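Uncharacterized hypothetical protein (Bacteroides uniformis, PDB 4EIU) is of unknown function, a DUF3823-family protein of Bacteroides whose N-terminal domain belongs to the transthyretin-like clan of beta folds. Local coordinates at residues 71-83 with 227-239. Numbering follows the deposited sequence.
Sequences YNVRIDGPFIPLV and YDTPVGSGTRRWN
Pro78 lays its ring against the chain at Arg237 to Asn239, with CB 3.4 Å from Trp238 O and 4.0 Å from Arg237 CB. The proline is the centre of an inverse gamma turn, and its carbonyl is held as well: Asn239 ND2 donates to Pro78 O at 3.1 Å, in the carbonyl plane and on a lone pair, with an N-H...O angle of 155°. The oxygen also lies near the Asn239 amide plane, so the bond orients the amide; OD1 has a partner elsewhere, at Leu115.

The second polar link is shorter. Thr229 OG1 gives its proton to Gly77 O at 2.6 Å, from above the carbonyl plane, 52° out of it. A Thr229 chi1 of 55° sets the hydroxyl between the backbone N and carbonyl carbon, while Thr229 CG2 comes to 4.2 Å from Pro81 CG. Beside the hydroxyl, Arg237 CD rests 3.5 Å from Gly77 CA. Its guanidinium grips Thr229 O side-on through NE and NH2, both from one face of the carbonyl, while NH1 reaches the carbonyls of Ser31 and Gly33. Pro81 CD meets the edge of the Tyr227 ring, 4.1 Å from CE2. Farther along, Pro230, which follows a cis peptide bond, brings CB to 4.0 Å from Asp76 OD1; the carboxylate is salt-bridged to Arg74 and Arg35.

The contact thus joins the end of strand 69-76, between strands 35-40 and 91-101 of the N-terminal sheet, and the loop that follows it to the loop linking strands 216-225 and 239-247 of the four-stranded sheet. Asn239, the first residue of strand 239-247, also touches Pro113 and Phe114.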
ATOM      1  N   TYR A  71     -19.682  14.880  -0.451  1.00 49.26           N
ATOM      2  CA  TYR A  71     -19.144  13.586  -0.051  1.00 47.74           C
ATOM      3  C   TYR A  71     -18.007  13.744   0.924  1.00 46.82           C
ATOM      4  O   TYR A  71     -17.230  14.702   0.835  1.00 50.86           O
ATOM      5  CB  TYR A  71     -18.628  12.814  -1.281  1.00 47.08           C
ATOM      6  CG  TYR A  71     -19.748  12.212  -2.118  1.00 46.90           C
ATOM      7  CD1 TYR A  71     -20.372  12.947  -3.096  1.00 51.37           C
ATOM      8  CD2 TYR A  71     -20.196  10.905  -1.885  1.00 46.62           C
ATOM      9  CE1 TYR A  71     -21.405  12.401  -3.858  1.00 52.38           C
ATOM     10  CE2 TYR A  71     -21.225  10.352  -2.647  1.00 48.47           C
ATOM     11  CZ  TYR A  71     -21.821  11.107  -3.620  1.00 49.49           C
ATOM     12  OH  TYR A  71     -22.856  10.579  -4.352  1.00 50.16           O
ATOM     13  N   ASN A  72     -17.897  12.762   1.808  1.00 44.88           N
ATOM     14  CA  ASN A  72     -16.673  12.458   2.516  1.00 44.45           C
ATOM     15  C   ASN A  72     -15.907  11.390   1.715  1.00 41.88           C
ATOM     16  O   ASN A  72     -16.487  10.375   1.297  1.00 44.60           O
ATOM     17  CB  ASN A  72     -17.017  11.923   3.918  1.00 43.91           C
ATOM     18  CG  ASN A  72     -15.791  11.585   4.736  1.00 44.69           C
ATOM     19  OD1 ASN A  72     -15.432  10.400   4.865  1.00 41.88           O
ATOM     20  ND2 ASN A  72     -15.148  12.608   5.303  1.00 44.71           N
ATOM     21  N   VAL A  73     -14.616  11.619   1.535  1.00 38.85           N
ATOM     22  CA  VAL A  73     -13.745  10.738   0.808  1.00 40.86           C
ATOM     23  C   VAL A  73     -12.671  10.301   1.794  1.00 40.49           C
ATOM     24  O   VAL A  73     -11.883  11.108   2.264  1.00 40.55           O
ATOM     25  CB  VAL A  73     -13.131  11.430  -0.440  1.00 39.71           C
ATOM     26  CG1 VAL A  73     -12.231  10.446  -1.216  1.00 38.06           C
ATOM     27  CG2 VAL A  73     -14.263  12.010  -1.347  1.00 40.72           C
ATOM     28  N   ARG A  74     -12.680   9.029   2.130  1.00 37.32           N
ATOM     29  CA  ARG A  74     -11.766   8.434   3.082  1.00 37.30           C
ATOM     30  C   ARG A  74     -10.901   7.380   2.396  1.00 40.19           C
ATOM     31  O   ARG A  74     -11.446   6.528   1.710  1.00 38.87           O
ATOM     32  CB  ARG A  74     -12.596   7.741   4.178  1.00 39.19           C
ATOM     33  CG  ARG A  74     -11.728   6.929   5.124  1.00 38.32           C
ATOM     34  CD  ARG A  74     -12.517   6.246   6.235  1.00 38.65           C
ATOM     35  NE  ARG A  74     -11.593   5.321   6.902  1.00 39.27           N
ATOM     36  CZ  ARG A  74     -11.692   4.922   8.166  1.00 41.42           C
ATOM     37  NH1 ARG A  74     -12.677   5.366   8.969  1.00 43.60           N
ATOM     38  NH2 ARG A  74     -10.782   4.092   8.636  1.00 40.29           N
ATOM     39  N   ILE A  75      -9.578   7.383   2.617  1.00 36.28           N
ATOM     40  CA  ILE A  75      -8.722   6.328   2.107  1.00 35.55           C
ATOM     41  C   ILE A  75      -7.996   5.628   3.282  1.00 38.28           C
ATOM     42  O   ILE A  75      -7.779   6.240   4.324  1.00 35.02           O
ATOM     43  CB  ILE A  75      -7.733   6.827   1.038  1.00 36.03           C
ATOM     44  CG1 ILE A  75      -6.697   7.828   1.624  1.00 37.73           C
ATOM     45  CG2 ILE A  75      -8.548   7.444  -0.159  1.00 33.60           C
ATOM     46  CD1 ILE A  75      -5.497   8.195   0.722  1.00 34.69           C
ATOM     47  N   ASP A  76      -7.744   4.342   3.127  1.00 34.47           N
ATOM     48  CA  ASP A  76      -6.957   3.537   4.072  1.00 34.46           C
ATOM     49  C   ASP A  76      -5.946   2.714   3.253  1.00 36.16           C
ATOM     50  O   ASP A  76      -6.237   2.293   2.107  1.00 34.78           O
ATOM     51  CB  ASP A  76      -7.896   2.582   4.794  1.00 35.33           C
ATOM     52  CG  ASP A  76      -8.852   3.291   5.736  1.00 39.70           C
ATOM     53  OD1 ASP A  76      -8.535   3.460   6.928  1.00 38.49           O
ATOM     54  OD2 ASP A  76      -9.964   3.631   5.302  1.00 36.96           O
ATOM     55  N   GLY A  77      -4.777   2.453   3.821  1.00 33.20           N
ATOM     56  CA  GLY A  77      -3.742   1.830   3.050  1.00 33.25           C
ATOM     57  C   GLY A  77      -2.527   1.559   3.891  1.00 34.53           C
ATOM     58  O   GLY A  77      -2.654   1.560   5.117  1.00 33.57           O
ATOM     59  N   PRO A  78      -1.363   1.344   3.236  1.00 36.13           N
ATOM     60  CA  PRO A  78      -0.059   1.127   3.909  1.00 33.10           C
ATOM     61  C   PRO A  78       0.576   2.465   4.316  1.00 33.31           C
ATOM     62  O   PRO A  78       1.652   2.821   3.878  1.00 35.13           O
ATOM     63  CB  PRO A  78       0.746   0.387   2.836  1.00 37.72           C
ATOM     64  CG  PRO A  78       0.277   1.032   1.558  1.00 37.55           C
ATOM     65  CD  PRO A  78      -1.214   1.198   1.776  1.00 35.93           C
ATOM     66  N   PHE A  79      -0.156   3.162   5.168  1.00 34.78           N
ATOM     67  CA  PHE A  79       0.172   4.492   5.641  1.00 34.38           C
ATOM     68  C   PHE A  79      -0.570   4.792   6.949  1.00 34.09           C
ATOM     69  O   PHE A  79      -1.600   4.194   7.272  1.00 35.14           O
ATOM     70  CB  PHE A  79      -0.055   5.570   4.561  1.00 33.07           C
ATOM     71  CG  PHE A  79      -1.425   5.540   3.912  1.00 31.76           C
ATOM     72  CD1 PHE A  79      -2.525   6.058   4.557  1.00 33.65           C
ATOM     73  CD2 PHE A  79      -1.577   5.020   2.614  1.00 34.86           C
ATOM     74  CE1 PHE A  79      -3.769   6.086   3.907  1.00 34.13           C
ATOM     75  CE2 PHE A  79      -2.821   5.013   1.972  1.00 31.37           C
ATOM     76  CZ  PHE A  79      -3.903   5.537   2.634  1.00 34.25           C
ATOM     77  N   ILE A  80      -0.041   5.767   7.688  1.00 35.78           N
ATOM     78  CA  ILE A  80      -0.597   6.143   8.970  1.00 34.72           C
ATOM     79  C   ILE A  80      -2.071   6.429   8.781  1.00 32.16           C
ATOM     80  O   ILE A  80      -2.441   7.181   7.865  1.00 35.45           O
ATOM     81  CB  ILE A  80       0.100   7.387   9.570  1.00 37.03           C
ATOM     82  CG1 ILE A  80       1.525   7.005  10.007  1.00 37.17           C
ATOM     83  CG2 ILE A  80      -0.677   7.898  10.798  1.00 35.86           C
ATOM     84  CD1 ILE A  80       2.299   8.138  10.680  1.00 35.29           C
ATOM     85  N   PRO A  81      -2.915   5.807   9.596  1.00 31.17           N
ATOM     86  CA  PRO A  81      -4.359   6.127   9.424  1.00 35.76           C
ATOM     87  C   PRO A  81      -4.677   7.609   9.501  1.00 33.25           C
ATOM     88  O   PRO A  81      -4.178   8.316  10.419  1.00 34.22           O
ATOM     89  CB  PRO A  81      -5.014   5.396  10.582  1.00 38.23           C
ATOM     90  CG  PRO A  81      -4.069   4.268  10.887  1.00 38.17           C
ATOM     91  CD  PRO A  81      -2.694   4.798  10.635  1.00 36.79           C
ATOM     92  N   LEU A  82      -5.493   8.071   8.548  1.00 34.85           N
ATOM     93  CA  LEU A  82      -5.944   9.443   8.466  1.00 39.07           C
ATOM     94  C   LEU A  82      -7.127   9.697   9.382  1.00 39.85           C
ATOM     95  O   LEU A  82      -7.357  10.824   9.786  1.00 37.07           O
ATOM     96  CB  LEU A  82      -6.366   9.751   6.991  1.00 36.63           C
ATOM     97  CG  LEU A  82      -5.206   9.661   5.978  1.00 40.29           C
ATOM     98  CD1 LEU A  82      -5.783   9.933   4.568  1.00 38.58           C
ATOM     99  CD2 LEU A  82      -4.047  10.612   6.330  1.00 39.13           C
ATOM    100  N   VAL A  83      -7.917   8.658   9.662  1.00 35.55           N
ATOM    101  CA  VAL A  83      -9.037   8.768  10.550  1.00 37.43           C
ATOM    102  C   VAL A  83      -8.690   7.964  11.791  1.00 41.27           C
ATOM    103  O   VAL A  83      -8.593   6.741  11.730  1.00 41.03           O
ATOM    104  CB  VAL A  83     -10.352   8.291   9.901  1.00 37.27           C
ATOM    105  CG1 VAL A  83     -11.560   8.499  10.857  1.00 37.96           C
ATOM    106  CG2 VAL A  83     -10.579   9.043   8.581  1.00 37.05           C
ATOM    107  N   TYR A 227       1.298  -3.987  11.693  1.00 37.01           N
ATOM    108  CA  TYR A 227       0.258  -3.022  11.961  1.00 37.39           C
ATOM    109  C   TYR A 227      -0.809  -3.058  10.864  1.00 38.97           C
ATOM    110  O   TYR A 227      -0.492  -2.976   9.684  1.00 36.12           O
ATOM    111  CB  TYR A 227       0.856  -1.600  12.016  1.00 37.20           C
ATOM    112  CG  TYR A 227      -0.080  -0.593  12.645  1.00 35.99           C
ATOM    113  CD1 TYR A 227      -0.322  -0.583  14.006  1.00 40.48           C
ATOM    114  CD2 TYR A 227      -0.769   0.357  11.854  1.00 38.08           C
ATOM    115  CE1 TYR A 227      -1.213   0.348  14.587  1.00 36.69           C
ATOM    116  CE2 TYR A 227      -1.640   1.257  12.417  1.00 39.21           C
ATOM    117  CZ  TYR A 227      -1.858   1.259  13.772  1.00 40.85           C
ATOM    118  OH  TYR A 227      -2.727   2.149  14.294  1.00 40.64           O
ATOM    119  N   ASP A 228      -2.041  -3.210  11.299  1.00 38.93           N
ATOM    120  CA  ASP A 228      -3.169  -3.354  10.404  1.00 38.09           C
ATOM    121  C   ASP A 228      -3.909  -2.079  10.154  1.00 37.55           C
ATOM    122  O   ASP A 228      -4.037  -1.222  11.049  1.00 39.03           O
ATOM    123  CB  ASP A 228      -4.125  -4.483  10.869  1.00 42.42           C
ATOM    124  CG  ASP A 228      -4.692  -4.285  12.275  1.00 44.00           C
ATOM    125  OD1 ASP A 228      -4.131  -3.533  13.081  1.00 54.47           O
ATOM    126  OD2 ASP A 228      -5.737  -4.885  12.581  1.00 48.70           O
ATOM    127  N   THR A 229      -4.418  -1.965   8.926  1.00 35.32           N
ATOM    128  CA  THR A 229      -5.188  -0.802   8.490  1.00 36.57           C
ATOM    129  C   THR A 229      -6.379  -1.338   7.685  1.00 36.81           C
ATOM    130  O   THR A 229      -6.214  -2.246   6.846  1.00 35.35           O
ATOM    131  CB  THR A 229      -4.326   0.232   7.683  1.00 35.23           C
ATOM    132  OG1 THR A 229      -3.685  -0.385   6.558  1.00 35.98           O
ATOM    133  CG2 THR A 229      -3.244   0.873   8.569  1.00 34.86           C
ATOM    134  N   PRO A 230      -7.597  -0.878   8.001  1.00 39.78           N
ATOM    135  CA  PRO A 230      -7.973  -0.082   9.177  1.00 39.49           C
ATOM    136  C   PRO A 230      -7.685  -0.867  10.447  1.00 40.29           C
ATOM    137  O   PRO A 230      -7.618  -2.121  10.426  1.00 39.01           O
ATOM    138  CB  PRO A 230      -9.493   0.144   9.043  1.00 39.08           C
ATOM    139  CG  PRO A 230      -9.926  -0.635   7.860  1.00 43.15           C
ATOM    140  CD  PRO A 230      -8.726  -1.113   7.085  1.00 38.52           C
ATOM    141  N   VAL A 231      -7.489  -0.119  11.517  1.00 37.04           N
ATOM    142  CA  VAL A 231      -7.112  -0.672  12.821  1.00 35.26           C
ATOM    143  C   VAL A 231      -8.159  -1.706  13.216  1.00 39.97           C
ATOM    144  O   VAL A 231      -9.355  -1.465  13.105  1.00 41.77           O
ATOM    145  CB  VAL A 231      -6.925   0.481  13.836  1.00 43.28           C
ATOM    146  CG1 VAL A 231      -6.864  -0.032  15.270  1.00 51.02           C
ATOM    147  CG2 VAL A 231      -5.637   1.196  13.401  1.00 45.18           C
ATOM    148  N   GLY A 232      -7.700  -2.865  13.627  1.00 44.39           N
ATOM    149  CA  GLY A 232      -8.572  -3.956  14.062  1.00 42.04           C
ATOM    150  C   GLY A 232      -9.024  -4.853  12.929  1.00 46.01           C
ATOM    151  O   GLY A 232      -9.692  -5.873  13.187  1.00 44.74           O
ATOM    152  N   SER A 233      -8.696  -4.520  11.682  1.00 42.66           N
ATOM    153  CA  SER A 233      -9.152  -5.338  10.550  1.00 44.48           C
ATOM    154  C   SER A 233      -8.331  -6.609  10.418  1.00 48.77           C
ATOM    155  O   SER A 233      -8.791  -7.545   9.810  1.00 50.20           O
ATOM    156  CB  SER A 233      -9.077  -4.611   9.208  1.00 41.48           C
ATOM    157  OG  SER A 233      -7.704  -4.285   8.882  1.00 39.88           O
ATOM    158  N   GLY A 234      -7.120  -6.651  10.964  1.00 44.76           N
ATOM    159  CA  GLY A 234      -6.245  -7.792  10.722  1.00 47.40           C
ATOM    160  C   GLY A 234      -5.438  -7.668   9.424  1.00 50.11           C
ATOM    161  O   GLY A 234      -4.507  -8.427   9.265  1.00 49.22           O
ATOM    162  N   THR A 235      -5.746  -6.722   8.511  1.00 41.62           N
ATOM    163  CA  THR A 235      -5.023  -6.591   7.260  1.00 40.46           C
ATOM    164  C   THR A 235      -3.793  -5.748   7.395  1.00 40.22           C
ATOM    165  O   THR A 235      -3.885  -4.547   7.571  1.00 35.37           O
ATOM    166  CB  THR A 235      -5.911  -5.990   6.143  1.00 41.81           C
ATOM    167  OG1 THR A 235      -7.162  -6.662   6.151  1.00 44.22           O
ATOM    168  CG2 THR A 235      -5.252  -6.148   4.776  1.00 40.31           C
ATOM    169  N   ARG A 236      -2.625  -6.379   7.280  1.00 39.84           N
ATOM    170  CA  ARG A 236      -1.370  -5.648   7.315  1.00 41.01           C
ATOM    171  C   ARG A 236      -0.891  -5.447   5.884  1.00 39.58           C
ATOM    172  O   ARG A 236      -0.511  -6.387   5.204  1.00 38.01           O
ATOM    173  CB  ARG A 236      -0.342  -6.377   8.175  1.00 40.32           C
ATOM    174  CG  ARG A 236      -0.851  -6.652   9.583  1.00 44.63           C
ATOM    175  CD  ARG A 236       0.224  -7.219  10.507  1.00 40.41           C
ATOM    176  NE  ARG A 236       0.697  -8.557  10.099  1.00 41.77           N
ATOM    177  CZ  ARG A 236       1.854  -8.820   9.469  1.00 44.92           C
ATOM    178  NH1 ARG A 236       2.732  -7.880   9.109  1.00 50.10           N
ATOM    179  NH2 ARG A 236       2.133 -10.063   9.162  1.00 48.58           N
ATOM    180  N   ARG A 237      -0.949  -4.201   5.431  1.00 39.21           N
ATOM    181  CA  ARG A 237      -0.807  -3.878   4.013  1.00 41.34           C
ATOM    182  C   ARG A 237       0.655  -3.590   3.657  1.00 41.00           C
ATOM    183  O   ARG A 237       1.367  -2.924   4.409  1.00 36.99           O
ATOM    184  CB  ARG A 237      -1.651  -2.682   3.656  1.00 35.25           C
ATOM    185  CG  ARG A 237      -3.134  -2.838   4.001  1.00 34.35           C
ATOM    186  CD  ARG A 237      -4.023  -1.648   3.553  1.00 37.35           C
ATOM    187  NE  ARG A 237      -5.320  -1.953   4.113  1.00 35.68           N
ATOM    188  CZ  ARG A 237      -6.349  -2.455   3.496  1.00 40.13           C
ATOM    189  NH1 ARG A 237      -6.382  -2.555   2.153  1.00 38.44           N
ATOM    190  NH2 ARG A 237      -7.372  -2.835   4.252  1.00 37.92           N
ATOM    191  N   TRP A 238       1.086  -4.145   2.527  1.00 38.32           N
ATOM    192  CA  TRP A 238       2.407  -3.855   1.946  1.00 38.93           C
ATOM    193  C   TRP A 238       2.560  -2.516   1.314  1.00 38.62           C
ATOM    194  O   TRP A 238       1.674  -2.007   0.576  1.00 37.29           O
ATOM    195  CB  TRP A 238       2.784  -4.927   0.915  1.00 40.14           C
ATOM    196  CG  TRP A 238       3.037  -6.296   1.477  1.00 39.55           C
ATOM    197  CD1 TRP A 238       4.115  -6.732   2.244  1.00 42.88           C
ATOM    198  CD2 TRP A 238       2.183  -7.471   1.340  1.00 42.37           C
ATOM    199  NE1 TRP A 238       3.997  -8.055   2.544  1.00 44.25           N
ATOM    200  CE2 TRP A 238       2.873  -8.560   2.026  1.00 46.34           C
ATOM    201  CE3 TRP A 238       0.994  -7.741   0.658  1.00 47.56           C
ATOM    202  CZ2 TRP A 238       2.346  -9.829   2.087  1.00 45.69           C
ATOM    203  CZ3 TRP A 238       0.465  -9.033   0.738  1.00 49.31           C
ATOM    204  CH2 TRP A 238       1.120 -10.039   1.441  1.00 55.12           C
ATOM    205  N   ASN A 239       3.755  -1.963   1.523  1.00 39.69           N
ATOM    206  CA  ASN A 239       4.333  -0.988   0.594  1.00 42.05           C
ATOM    207  C   ASN A 239       5.111  -1.694  -0.512  1.00 43.84           C
ATOM    208  O   ASN A 239       5.642  -2.782  -0.307  1.00 43.62           O
ATOM    209  CB  ASN A 239       5.219   0.023   1.310  1.00 42.27           C
ATOM    210  CG  ASN A 239       4.413   0.907   2.256  1.00 39.25           C
ATOM    211  OD1 ASN A 239       4.507   0.741   3.466  1.00 40.30           O
ATOM    212  ND2 ASN A 239       3.613   1.809   1.710  1.00 39.89           N
TER